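Local coordinates for protein isocitrate dehydrogenase [NAD] subunit 1, mitochondrial (Saccharomyces cerevisiae, PDB 3BLX) that forms, with subunit 2, the allosteric octamer that oxidises isocitrate to 2-oxoglutarate with NAD+ in the citric acid cycle, and also binds 5'-untranslated leaders of mitochondrial mRNAs, at residues E41-P46 against A308-K313; D48-N53 against K71-G76; L139-E142 against V148-L151; G192-I197 against V234-Y239; V315-A320 against I343-T348. All blocks are in the same frame, centred on the assembly; numbering follows the deposited sequence.

Interactions 1 and 5 sit 11 Å apart, centre to centre, and share helix 306-320; Arg-310 of the first reaches Leu-346 of the second. Along the chain, interactions 2, 3 and 4 follow one another between the two segments of interaction 1, and interaction 5 comes after it. Interaction 2, its centre 19 Å from that of interaction 1, follows its first segment almost at once. Interactions 1, 2 and 5 belong to the domain that, in this family, is assembled from both ends of the chain. Interaction 4 lies across the chain's centre from interactions 1 and 5, yet reaches the same mixed sheet as interaction 2. Interaction 3 is a separate hairpin whose sheet continues into a subunit 2 chain, consistent with a role in assembly.

Interaction 1. Residues E41-P46 against A308-K313; sequences EAENIP and ATRISK
Where helix 27-42 gives out, the chain passes beside helix 306-320, and Glu-43 comes nearest to Ile-311, CA to CA 8.7 Å. Asn-44, with positive phi, closes the first helix in a Schellman motif, and the chain then runs on through Ile-45 toward strand 47-51. With the backbones this far apart, side chains make the contact. Glu-43 has CG anti to its backbone N (chi1 -161°) and bends at chi2, which carries its carboxylate across to Arg-310. There the guanidinium grips it side-on: NE and NH2 of Arg-310 each donate to OE1 of Glu-43 at 2.6 Å, making a salt bridge in which one oxygen takes both bonds. OE1 lies in the guanidinium plane, while the carboxylate plane is turned 35° from it. Next to this pair, Ile-45 and Ile-311 reach toward each other tip to tip, CD1 to CD1 at 4.0 Å, beside Tyr-307 and Phe-40. Arg-310 NH2 also has a weak bond to the carbonyl oxygen of Leu-346. The contact combines one apolar isoleucine pair with a buried glutamate whose negative charge is probably stabilised by an arginine that places two N-H groups on one oxygen, tying one helix end to the flank of another.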
# COMPACT_ATOMS: atom_id res chain seq x y z
N GLU E 41 -27.83 20.53 22.85
CA GLU E 41 -29.15 19.92 23.03
C GLU E 41 -30.26 20.97 22.95
O GLU E 41 -31.35 20.70 22.45
CB GLU E 41 -29.23 19.15 24.36
CG GLU E 41 -29.32 20.02 25.59
CD GLU E 41 -29.63 19.23 26.87
OE1 GLU E 41 -29.55 19.83 27.98
OE2 GLU E 41 -29.95 18.02 26.77
N ALA E 42 -29.98 22.17 23.44
CA ALA E 42 -30.96 23.25 23.48
C ALA E 42 -31.31 23.72 22.09
O ALA E 42 -32.41 24.16 21.83
CB ALA E 42 -30.44 24.41 24.30
N GLU E 43 -30.34 23.63 21.20
CA GLU E 43 -30.50 24.08 19.83
C GLU E 43 -30.94 22.89 18.98
O GLU E 43 -31.20 23.01 17.78
CB GLU E 43 -29.18 24.64 19.34
CG GLU E 43 -29.30 25.55 18.15
CD GLU E 43 -29.94 26.87 18.49
OE1 GLU E 43 -30.38 27.58 17.56
OE2 GLU E 43 -30.02 27.20 19.69
N ASN E 44 -31.02 21.73 19.63
CA ASN E 44 -31.40 20.47 18.99
C ASN E 44 -30.61 20.17 17.70
O ASN E 44 -31.18 19.98 16.62
CB ASN E 44 -32.90 20.42 18.75
CG ASN E 44 -33.45 19.01 18.81
OD1 ASN E 44 -33.13 18.23 19.71
ND2 ASN E 44 -34.29 18.68 17.86
N ILE E 45 -29.29 20.13 17.84
CA ILE E 45 -28.37 19.90 16.73
C ILE E 45 -28.21 18.40 16.53
O ILE E 45 -28.21 17.63 17.50
CB ILE E 45 -26.99 20.59 17.01
CG1 ILE E 45 -27.17 22.11 17.03
CG2 ILE E 45 -25.94 20.21 15.98
CD1 ILE E 45 -25.90 22.89 17.30
N PRO E 46 -28.10 17.97 15.25
CA PRO E 46 -28.03 16.54 14.88
C PRO E 46 -26.64 15.95 15.14
O PRO E 46 -25.98 15.44 14.24
CB PRO E 46 -28.32 16.55 13.36
CG PRO E 46 -28.50 17.98 12.96
CD PRO E 46 -28.01 18.84 14.07
N ALA E 308 -24.05 27.41 13.54
CA ALA E 308 -22.82 28.02 14.01
C ALA E 308 -22.94 29.53 14.06
O ALA E 308 -22.35 30.16 14.93
CB ALA E 308 -21.65 27.62 13.13
N THR E 309 -23.67 30.11 13.11
CA THR E 309 -23.81 31.56 13.06
C THR E 309 -24.64 32.01 14.26
O THR E 309 -24.32 33.00 14.91
CB THR E 309 -24.45 32.02 11.74
OG1 THR E 309 -23.75 31.43 10.64
CG2 THR E 309 -24.36 33.52 11.62
N ARG E 310 -25.68 31.24 14.56
CA ARG E 310 -26.57 31.56 15.67
C ARG E 310 -25.83 31.49 17.01
O ARG E 310 -25.87 32.44 17.79
CB ARG E 310 -27.78 30.63 15.66
CG ARG E 310 -28.75 30.89 14.52
CD ARG E 310 -29.76 29.77 14.40
NE ARG E 310 -30.37 29.43 15.69
CZ ARG E 310 -31.35 30.12 16.25
NH1 ARG E 310 -31.82 31.19 15.62
NH2 ARG E 310 -31.86 29.75 17.41
N ILE E 311 -25.16 30.37 17.25
CA ILE E 311 -24.44 30.17 18.50
C ILE E 311 -23.36 31.22 18.67
O ILE E 311 -23.12 31.70 19.77
CB ILE E 311 -23.79 28.81 18.56
CG1 ILE E 311 -24.87 27.74 18.68
CG2 ILE E 311 -22.81 28.76 19.72
CD1 ILE E 311 -24.33 26.33 18.62
N SER E 312 -22.73 31.59 17.57
CA SER E 312 -21.69 32.60 17.61
C SER E 312 -22.25 33.99 17.95
O SER E 312 -21.64 34.74 18.71
CB SER E 312 -20.94 32.64 16.28
OG SER E 312 -19.79 33.48 16.36
N LYS E 313 -23.40 34.33 17.38
CA LYS E 313 -24.03 35.62 17.66
C LYS E 313 -24.48 35.69 19.12
O LYS E 313 -24.24 36.66 19.83
CB LYS E 313 -25.21 35.85 16.71
CG LYS E 313 -25.75 37.27 16.73
CD LYS E 313 -26.91 37.42 15.75
CE LYS E 313 -27.37 38.87 15.68
NZ LYS E 313 -28.44 39.04 14.65

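Interaction 2. Residues D48-N53 against K71-G76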
# COMPACT_ATOMS: atom_id res chain seq x y z
N ASP E 48 -24.54 13.35 17.76
CA ASP E 48 -24.45 12.38 18.85
C ASP E 48 -23.00 12.31 19.35
O ASP E 48 -22.08 12.05 18.59
CB ASP E 48 -24.90 11.01 18.38
CG ASP E 48 -26.41 10.93 18.08
OD1 ASP E 48 -27.19 11.76 18.61
OD2 ASP E 48 -26.82 10.02 17.32
N TRP E 49 -22.80 12.55 20.64
CA TRP E 49 -21.46 12.49 21.19
C TRP E 49 -21.05 11.06 21.48
O TRP E 49 -21.83 10.29 22.02
CB TRP E 49 -21.38 13.30 22.46
CG TRP E 49 -21.88 14.71 22.31
CD1 TRP E 49 -23.03 15.22 22.82
CD2 TRP E 49 -21.22 15.79 21.63
NE1 TRP E 49 -23.14 16.54 22.49
CE2 TRP E 49 -22.04 16.92 21.77
CE3 TRP E 49 -20.01 15.91 20.93
CZ2 TRP E 49 -21.70 18.15 21.24
CZ3 TRP E 49 -19.69 17.13 20.39
CH2 TRP E 49 -20.52 18.24 20.55
N GLU E 50 -19.84 10.70 21.09
CA GLU E 50 -19.27 9.43 21.51
C GLU E 50 -18.22 9.83 22.50
O GLU E 50 -17.08 10.10 22.14
CB GLU E 50 -18.65 8.70 20.35
CG GLU E 50 -18.02 7.34 20.71
CD GLU E 50 -17.52 6.52 19.49
OE1 GLU E 50 -16.59 5.71 19.64
OE2 GLU E 50 -18.05 6.67 18.36
N THR E 51 -18.62 9.92 23.75
CA THR E 51 -17.78 10.53 24.75
C THR E 51 -16.73 9.55 25.31
O THR E 51 -17.01 8.41 25.60
CB THR E 51 -18.63 11.27 25.83
OG1 THR E 51 -17.97 11.20 27.09
CG2 THR E 51 -20.00 10.67 25.96
N ILE E 52 -15.48 10.01 25.38
CA ILE E 52 -14.38 9.15 25.79
C ILE E 52 -13.82 9.59 27.13
O ILE E 52 -13.36 10.74 27.28
CB ILE E 52 -13.20 9.15 24.76
CG1 ILE E 52 -13.67 8.85 23.35
CG2 ILE E 52 -12.15 8.14 25.19
CD1 ILE E 52 -14.25 7.44 23.20
N ASN E 53 -13.84 8.67 28.09
CA ASN E 53 -13.40 8.93 29.46
C ASN E 53 -11.95 8.53 29.68
O ASN E 53 -11.64 7.37 29.92
CB ASN E 53 -14.30 8.18 30.44
CG ASN E 53 -15.78 8.44 30.20
OD1 ASN E 53 -16.28 9.53 30.53
ND2 ASN E 53 -16.49 7.44 29.64
N LYS E 71 -10.53 7.59 14.64
CA LYS E 71 -10.39 6.88 13.40
C LYS E 71 -11.74 6.54 12.78
O LYS E 71 -11.89 6.57 11.55
CB LYS E 71 -9.54 5.63 13.61
CG LYS E 71 -8.05 5.94 13.51
CD LYS E 71 -7.18 4.97 14.30
CE LYS E 71 -6.58 3.88 13.44
NZ LYS E 71 -5.52 3.21 14.23
N ARG E 72 -12.71 6.24 13.64
CA ARG E 72 -14.06 5.93 13.20
C ARG E 72 -14.84 7.17 12.83
O ARG E 72 -15.50 7.21 11.82
CB ARG E 72 -14.81 5.19 14.29
CG ARG E 72 -14.26 3.83 14.63
CD ARG E 72 -15.28 3.03 15.42
NE ARG E 72 -15.49 3.59 16.74
CZ ARG E 72 -14.68 3.35 17.77
NH1 ARG E 72 -13.63 2.56 17.61
NH2 ARG E 72 -14.92 3.88 18.96
N ASN E 73 -14.76 8.20 13.66
CA ASN E 73 -15.65 9.35 13.46
C ASN E 73 -15.04 10.46 12.61
O ASN E 73 -15.76 11.19 11.96
CB ASN E 73 -16.13 9.90 14.81
CG ASN E 73 -16.75 8.84 15.68
OD1 ASN E 73 -17.28 7.84 15.21
ND2 ASN E 73 -16.70 9.08 16.98
N LYS E 74 -13.71 10.59 12.65
CA LYS E 74 -12.96 11.61 11.89
C LYS E 74 -12.99 13.02 12.46
O LYS E 74 -12.15 13.83 12.11
CB LYS E 74 -13.40 11.66 10.41
CG LYS E 74 -13.54 10.30 9.72
CD LYS E 74 -12.27 9.53 9.76
CE LYS E 74 -12.26 8.42 8.73
NZ LYS E 74 -13.35 7.44 9.01
N ILE E 75 -13.98 13.33 13.28
CA ILE E 75 -14.14 14.66 13.86
C ILE E 75 -14.20 14.57 15.38
O ILE E 75 -14.84 13.68 15.94
CB ILE E 75 -15.43 15.33 13.34
CG1 ILE E 75 -15.38 15.39 11.83
CG2 ILE E 75 -15.50 16.76 13.81
CD1 ILE E 75 -14.18 16.19 11.30
N GLY E 76 -13.55 15.50 16.05
CA GLY E 76 -13.55 15.47 17.50
C GLY E 76 -13.60 16.82 18.18
O GLY E 76 -13.17 17.83 17.63
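Arg-72 and Asn-73, in the last turn of helix 60-73, take hold of a single side chain, Glu-50 of the neighbouring strand 47-51. A chi1 of 179° sends the Glu-50 chain straight away from the backbone N, and it stays extended beyond CG, so that its carboxylate spans the distance from strand to helix, whose nearest CA atoms, those of Glu-50 and Asn-73, are 8.8 Å apart. Coming first along the helix, Arg-72 bends at chi3 and offers one edge of its guanidinium: NH2 donates to OE1 of Glu-50 at 2.6 Å, and the two flat groups are nearly coplanar, 8° apart. This salt bridge uses a single nitrogen; NH1 of Arg-72 instead makes a weak bond to the carbonyl oxygen of Glu-205 of a second copy of this protein. OE1 of Glu-50 also takes a weak bond from OG of Ser-69. Asn-73 then serves the other oxygen, its ND2 donating to OE2 of Glu-50 at 3.1 Å. This amide stands steeply against the carboxylate, with planes 77° apart, and ND2 meets OE2 from above the carboxylate plane. ND2 is also bonded to OG1 of Thr-21 in strand 17-25, its strongest polar partner. Lys-74, with positive phi, ends the helix and lets the chain turn into strand 75-80. Strands 47-51 and 75-80 both pair in parallel with strand 17-25, which lies between them, and the arrangement is that of a beta-alpha-beta crossover in the open alpha/beta domain of the isocitrate and isopropylmalate dehydrogenases.

Interaction 3. Residues L139-E142 against V148-L151; sequences LEHE and VESL
His-141 and the leucine pair Leu-139 and Leu-151 bury the most surface in this antiparallel beta hairpin, formed by strands 140-142 and 147-155, with Leu-139 just ahead of strand 140-142. The strand axes approach to 4.7 Å and run at 158° to each other. His-141 and Glu-149 form a hydrogen-bonded pair: N of His-141 donates to O of Glu-149 at 3.0 Å, and N of Glu-149 returns the bond to O of His-141 at 2.9 Å. The imidazole occupies the position between backbone N and carbonyl carbon (chi1 71°), which swings it across the neighbouring strand, so that it lies side by side with Glu-149. NE2 is directed at OE1 of that glutamate, but this bond is doubtful, because OE1 sits too close to Glu-149 of a third subunit, another copy of this protein. ND1, at the other side of the ring, is bonded to OG of Ser-143. On the opposite face of the hairpin, Glu-140 and Ser-150 form a non-hydrogen-bonded pair, linked weakly through their side chains.

At the next hydrogen-bonded position, beyond Glu-149 and before His-141, N of Leu-151 donates to O of Leu-139 at 2.9 Å. Strand 147-155 also pairs in antiparallel fashion with a strand of a subunit 2 chain, so the sheet runs on across the interface, consistent with the clasp by which relatives in this family join their subunits. Ile-157 of another subunit 2 chain packs on both leucines. The leucine side chains lie side by side and point the same way, CD2 of Leu-139 meeting CD1 of Leu-151 at 3.7 Å.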
# COMPACT_ATOMS: atom_id res chain seq x y z
N LEU E 139 15.23 14.28 19.28
CA LEU E 139 15.81 13.25 20.11
C LEU E 139 16.62 14.08 21.09
O LEU E 139 17.21 15.09 20.70
CB LEU E 139 16.73 12.34 19.31
CG LEU E 139 17.51 11.41 20.22
CD1 LEU E 139 16.73 10.14 20.46
CD2 LEU E 139 18.86 11.08 19.64
N GLU E 140 16.62 13.69 22.35
CA GLU E 140 17.48 14.36 23.32
C GLU E 140 18.24 13.33 24.07
O GLU E 140 17.70 12.26 24.38
CB GLU E 140 16.68 15.22 24.28
CG GLU E 140 16.28 16.59 23.73
CD GLU E 140 15.60 17.46 24.78
OE1 GLU E 140 15.69 18.72 24.70
OE2 GLU E 140 14.96 16.89 25.70
N HIS E 141 19.51 13.61 24.36
CA HIS E 141 20.31 12.65 25.10
C HIS E 141 21.33 13.32 25.97
O HIS E 141 21.81 14.42 25.65
CB HIS E 141 20.92 11.58 24.16
CG HIS E 141 22.01 12.09 23.28
ND1 HIS E 141 23.32 11.65 23.38
CD2 HIS E 141 22.01 13.02 22.29
CE1 HIS E 141 24.06 12.28 22.50
NE2 HIS E 141 23.30 13.12 21.82
N GLU E 142 21.63 12.67 27.10
CA GLU E 142 22.75 13.04 27.95
C GLU E 142 23.77 11.91 27.86
O GLU E 142 23.61 10.87 28.51
CB GLU E 142 22.29 13.23 29.39
CG GLU E 142 23.30 14.02 30.26
CD GLU E 142 22.71 14.47 31.61
OE1 GLU E 142 21.51 14.23 31.84
OE2 GLU E 142 23.46 15.06 32.44
N VAL E 148 23.55 18.01 27.77
CA VAL E 148 22.35 17.57 27.05
C VAL E 148 22.34 18.04 25.61
O VAL E 148 22.61 19.22 25.33
CB VAL E 148 21.07 18.04 27.73
CG1 VAL E 148 19.89 17.79 26.83
CG2 VAL E 148 20.90 17.31 29.05
N GLU E 149 22.07 17.11 24.70
CA GLU E 149 22.13 17.39 23.27
C GLU E 149 20.78 17.16 22.60
O GLU E 149 20.15 16.13 22.82
CB GLU E 149 23.22 16.56 22.58
CG GLU E 149 23.68 17.16 21.26
CD GLU E 149 24.78 16.34 20.61
OE1 GLU E 149 24.45 15.21 20.20
OE2 GLU E 149 25.95 16.82 20.50
N SER E 150 20.34 18.12 21.79
CA SER E 150 19.09 18.01 21.07
C SER E 150 19.35 17.84 19.59
O SER E 150 20.17 18.56 19.01
CB SER E 150 18.24 19.26 21.26
OG SER E 150 17.92 19.47 22.63
N LEU E 151 18.62 16.92 18.96
CA LEU E 151 18.71 16.71 17.51
C LEU E 151 17.32 16.84 16.89
O LEU E 151 16.48 15.95 17.01
CB LEU E 151 19.27 15.33 17.22
CG LEU E 151 20.65 15.05 17.78
CD1 LEU E 151 20.88 13.57 17.86
CD2 LEU E 151 21.67 15.69 16.88

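Interaction 4. Residues G192-I197 against V234-Y239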
# COMPACT_ATOMS: atom_id res chain seq x y z
N GLY E 192 15.95 28.80 7.20
CA GLY E 192 16.07 29.30 5.85
C GLY E 192 15.17 28.52 4.91
O GLY E 192 14.42 29.08 4.12
N LEU E 193 15.24 27.19 5.01
CA LEU E 193 14.36 26.30 4.27
C LEU E 193 12.89 26.66 4.45
O LEU E 193 12.12 26.75 3.49
CB LEU E 193 14.57 24.88 4.76
CG LEU E 193 13.84 23.74 4.05
CD1 LEU E 193 14.34 23.63 2.63
CD2 LEU E 193 14.06 22.43 4.78
N PHE E 194 12.51 26.87 5.71
CA PHE E 194 11.15 27.26 6.07
C PHE E 194 10.68 28.57 5.40
O PHE E 194 9.65 28.58 4.71
CB PHE E 194 11.03 27.38 7.58
CG PHE E 194 9.61 27.49 8.05
CD1 PHE E 194 8.83 26.34 8.26
CD2 PHE E 194 9.03 28.74 8.25
CE1 PHE E 194 7.51 26.44 8.67
CE2 PHE E 194 7.70 28.85 8.66
CZ PHE E 194 6.94 27.70 8.86
N ARG E 195 11.41 29.67 5.63
CA ARG E 195 11.13 30.95 4.99
C ARG E 195 11.08 30.85 3.47
O ARG E 195 10.19 31.43 2.84
CB ARG E 195 12.21 31.97 5.36
CG ARG E 195 12.14 33.26 4.56
CD ARG E 195 13.46 34.01 4.62
NE ARG E 195 14.53 33.26 3.98
CZ ARG E 195 15.82 33.33 4.32
NH1 ARG E 195 16.22 34.13 5.32
NH2 ARG E 195 16.73 32.58 3.68
N ASN E 196 12.02 30.13 2.88
CA ASN E 196 12.06 30.00 1.42
C ASN E 196 10.88 29.25 0.86
O ASN E 196 10.22 29.75 -0.06
CB ASN E 196 13.34 29.33 0.96
CG ASN E 196 14.54 30.20 1.18
OD1 ASN E 196 14.41 31.43 1.35
ND2 ASN E 196 15.73 29.58 1.21
N ILE E 197 10.61 28.07 1.42
CA ILE E 197 9.50 27.28 0.93
C ILE E 197 8.18 28.04 1.03
O ILE E 197 7.37 27.98 0.11
CB ILE E 197 9.39 25.94 1.65
CG1 ILE E 197 10.57 25.06 1.27
CG2 ILE E 197 8.06 25.28 1.30
CD1 ILE E 197 10.73 23.79 2.14
N VAL E 234 2.33 31.97 10.03
CA VAL E 234 2.69 30.55 9.93
C VAL E 234 4.05 30.33 10.55
O VAL E 234 5.01 30.99 10.17
CB VAL E 234 2.85 30.11 8.49
CG1 VAL E 234 2.62 28.62 8.40
CG2 VAL E 234 1.90 30.85 7.60
N THR E 235 4.15 29.41 11.50
CA THR E 235 5.42 29.20 12.19
C THR E 235 5.66 27.74 12.48
O THR E 235 4.73 26.94 12.53
CB THR E 235 5.46 29.95 13.53
OG1 THR E 235 4.62 29.28 14.48
CG2 THR E 235 4.92 31.35 13.38
N PRO E 236 6.93 27.37 12.65
CA PRO E 236 7.33 26.05 13.12
C PRO E 236 6.74 25.80 14.50
O PRO E 236 6.25 26.71 15.17
CB PRO E 236 8.85 26.17 13.22
CG PRO E 236 9.21 27.26 12.27
CD PRO E 236 8.09 28.23 12.34
N SER E 237 6.80 24.55 14.93
CA SER E 237 6.36 24.19 16.27
C SER E 237 6.88 25.13 17.38
O SER E 237 6.11 25.57 18.23
CB SER E 237 6.80 22.76 16.56
OG SER E 237 8.16 22.56 16.17
N MET E 238 8.19 25.40 17.38
CA MET E 238 8.85 26.03 18.54
C MET E 238 8.44 27.47 18.84
O MET E 238 8.54 27.90 19.98
CB MET E 238 10.38 25.89 18.46
CG MET E 238 10.97 25.98 17.07
SD MET E 238 10.93 24.41 16.13
CE MET E 238 11.75 24.91 14.62
N TYR E 239 7.97 28.21 17.84
CA TYR E 239 7.64 29.61 18.06
C TYR E 239 6.13 29.87 18.17
O TYR E 239 5.69 30.97 18.45
CB TYR E 239 8.21 30.49 16.95
CG TYR E 239 9.63 30.15 16.55
CD1 TYR E 239 10.62 29.96 17.52
CD2 TYR E 239 9.99 30.03 15.21
CE1 TYR E 239 11.92 29.65 17.17
CE2 TYR E 239 11.28 29.71 14.84
CZ TYR E 239 12.24 29.52 15.82
OH TYR E 239 13.53 29.20 15.45
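With chi1 at -168°, which swings its ring out on the far side from the backbone N, and the ring turned crosswise by chi2 of 85°, Phe-194 reaches from helix 190-205 and lays its outer end against the stretch from Val-234 to Pro-236. The nearest CA atoms, those of Phe-194 and Pro-236, are 8.1 Å apart, and the phenyl ring bridges that distance almost alone. Pro-236 covers one face of it: CD of the proline stands 3.9 Å from the centroid of the Phe-194 ring, 22° off the normal, a CH-pi contact displaced toward the rim. The closest atoms of the two are CZ of Phe-194 and CD of Pro-236, at 3.7 Å. The same outer end of the ring also turns its edge to the strand, CE2 of Phe-194 lying 3.8 Å from O of Val-234 with that oxygen near the ring plane, while CG1 of Val-234 approaches CZ more loosely. Met-154 of strand 147-155 also touches the phenyl ring.

Val-234 and Thr-235 end strand 232-235, an interior strand of the mixed sheet, and Pro-236 leads from it toward helix 237-251. Here the strand end comes near functional groups: the side chain of Thr-235 is about 4 Å from that of Arg-129, which by similarity binds substrate, and that of Pro-236 about 8 Å from that of Lys-183, by similarity critical for catalysis. The Phe-194 contact rests on dispersion and CH-pi attraction; a polar tie comes beside it, from OH of Tyr-239 to Asp-191 of the same helix.

Interaction 5. Residues V315-A320 against I343-T348; sequences VHETIA and INKLST
Lys-345 of helix 335-347 extends its ammonium group to helix 306-320, where Glu-317 receives it in a salt bridge: NZ of Lys-345 lies 3.2 Å from OE2 of Glu-317, the hydrogen bond itself being weak. A stronger partner of the same nitrogen is OE2 of Glu-321, just past the end of helix 306-320, so the lysine is shared between two acidic groups that probably favour its positive charge. A chi1 of -159° points CG of Glu-317 beside the carbonyl carbon, and the chain stays extended beyond it; NZ also comes 3.5 Å from CG of Glu-317, the two chains crossing at a slant. The lysine bends at chi3 (80°), which turns its terminal part across the acidic residue after its middle has passed Thr-318.

That middle makes the second contact. CD of Lys-345 rests 3.3 Å from OG1 of Thr-318, an oblique meeting of methylene and hydroxyl. The hydroxyl's own hydrogen bond goes back to the carbonyl oxygen of Ala-314, one turn earlier in its helix. Farther in, the packing becomes apolar: Thr-318 touches Phe-338 and Ile-342, Val-315 also meets Ile-342, and Ile-343 turns to helix 27-42. The result is a helix-helix contact whose charged rim adjoins this apolar packing, by which the C-terminal helix is laid onto the outer layer of an alpha/beta domain.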
# COMPACT_ATOMS: atom_id res chain seq x y z
N VAL E 315 -23.15 34.19 21.76
CA VAL E 315 -22.10 34.38 22.75
C VAL E 315 -21.46 35.76 22.61
O VAL E 315 -21.09 36.36 23.61
CB VAL E 315 -21.02 33.24 22.84
CG1 VAL E 315 -21.52 31.96 22.21
CG2 VAL E 315 -19.70 33.67 22.25
N HIS E 316 -21.37 36.28 21.39
CA HIS E 316 -20.82 37.61 21.20
C HIS E 316 -21.71 38.68 21.84
O HIS E 316 -21.22 39.65 22.41
CB HIS E 316 -20.63 37.91 19.72
CG HIS E 316 -19.51 37.14 19.09
ND1 HIS E 316 -18.24 37.12 19.61
CD2 HIS E 316 -19.48 36.36 17.98
CE1 HIS E 316 -17.47 36.36 18.86
NE2 HIS E 316 -18.20 35.89 17.86
N GLU E 317 -23.02 38.46 21.72
CA GLU E 317 -24.03 39.35 22.27
C GLU E 317 -24.00 39.27 23.78
O GLU E 317 -23.97 40.30 24.46
CB GLU E 317 -25.40 38.94 21.75
CG GLU E 317 -26.49 40.01 21.81
CD GLU E 317 -27.74 39.59 21.05
OE1 GLU E 317 -27.64 39.33 19.83
OE2 GLU E 317 -28.82 39.53 21.67
N THR E 318 -23.99 38.05 24.31
CA THR E 318 -23.93 37.87 25.75
C THR E 318 -22.70 38.53 26.40
O THR E 318 -22.81 39.12 27.47
CB THR E 318 -23.97 36.40 26.13
OG1 THR E 318 -25.20 35.83 25.70
CG2 THR E 318 -23.83 36.24 27.65
N ILE E 319 -21.54 38.43 25.77
CA ILE E 319 -20.35 39.02 26.38
C ILE E 319 -20.29 40.54 26.11
O ILE E 319 -19.67 41.29 26.88
CB ILE E 319 -18.98 38.26 26.04
CG1 ILE E 319 -18.20 38.97 24.94
CG2 ILE E 319 -19.14 36.78 25.76
CD1 ILE E 319 -17.19 39.94 25.50
N ALA E 320 -20.93 41.00 25.04
CA ALA E 320 -20.99 42.44 24.76
C ALA E 320 -21.73 43.25 25.85
O ALA E 320 -21.30 44.34 26.21
CB ALA E 320 -21.62 42.68 23.41
N ILE E 343 -28.13 30.34 26.00
CA ILE E 343 -29.26 29.54 25.61
C ILE E 343 -30.53 30.38 25.58
O ILE E 343 -31.41 30.16 24.73
CB ILE E 343 -29.46 28.38 26.59
CG1 ILE E 343 -28.28 27.42 26.48
CG2 ILE E 343 -30.77 27.65 26.29
CD1 ILE E 343 -28.35 26.28 27.48
N ASN E 344 -30.62 31.35 26.49
CA ASN E 344 -31.77 32.23 26.57
C ASN E 344 -31.91 33.15 25.36
O ASN E 344 -33.02 33.35 24.85
CB ASN E 344 -31.73 33.04 27.88
CG ASN E 344 -32.93 33.97 28.03
OD1 ASN E 344 -34.06 33.50 28.16
ND2 ASN E 344 -32.69 35.30 28.02
N LYS E 345 -30.81 33.72 24.89
CA LYS E 345 -30.85 34.57 23.69
C LYS E 345 -31.11 33.74 22.46
O LYS E 345 -31.50 34.27 21.42
CB LYS E 345 -29.55 35.36 23.49
CG LYS E 345 -28.89 35.73 24.79
CD LYS E 345 -28.08 37.00 24.65
CE LYS E 345 -28.98 38.22 24.72
NZ LYS E 345 -28.18 39.46 24.84
N LEU E 346 -30.86 32.44 22.58
CA LEU E 346 -31.02 31.50 21.48
C LEU E 346 -32.49 31.17 21.20
O LEU E 346 -32.90 31.16 20.04
CB LEU E 346 -30.22 30.23 21.76
CG LEU E 346 -29.01 29.92 20.87
CD1 LEU E 346 -28.58 31.09 20.01
CD2 LEU E 346 -27.86 29.41 21.71
N SER E 347 -33.26 30.91 22.26
CA SER E 347 -34.69 30.62 22.10
C SER E 347 -35.47 31.81 21.52
O SER E 347 -36.36 31.64 20.69
CB SER E 347 -35.30 30.20 23.42
OG SER E 347 -35.02 31.16 24.42
N THR E 348 -35.12 33.02 21.94
CA THR E 348 -35.76 34.23 21.42
C THR E 348 -35.15 34.66 20.08
O THR E 348 -35.62 35.62 19.48
CB THR E 348 -35.66 35.43 22.41
OG1 THR E 348 -34.54 36.26 22.09
CG2 THR E 348 -35.55 34.94 23.86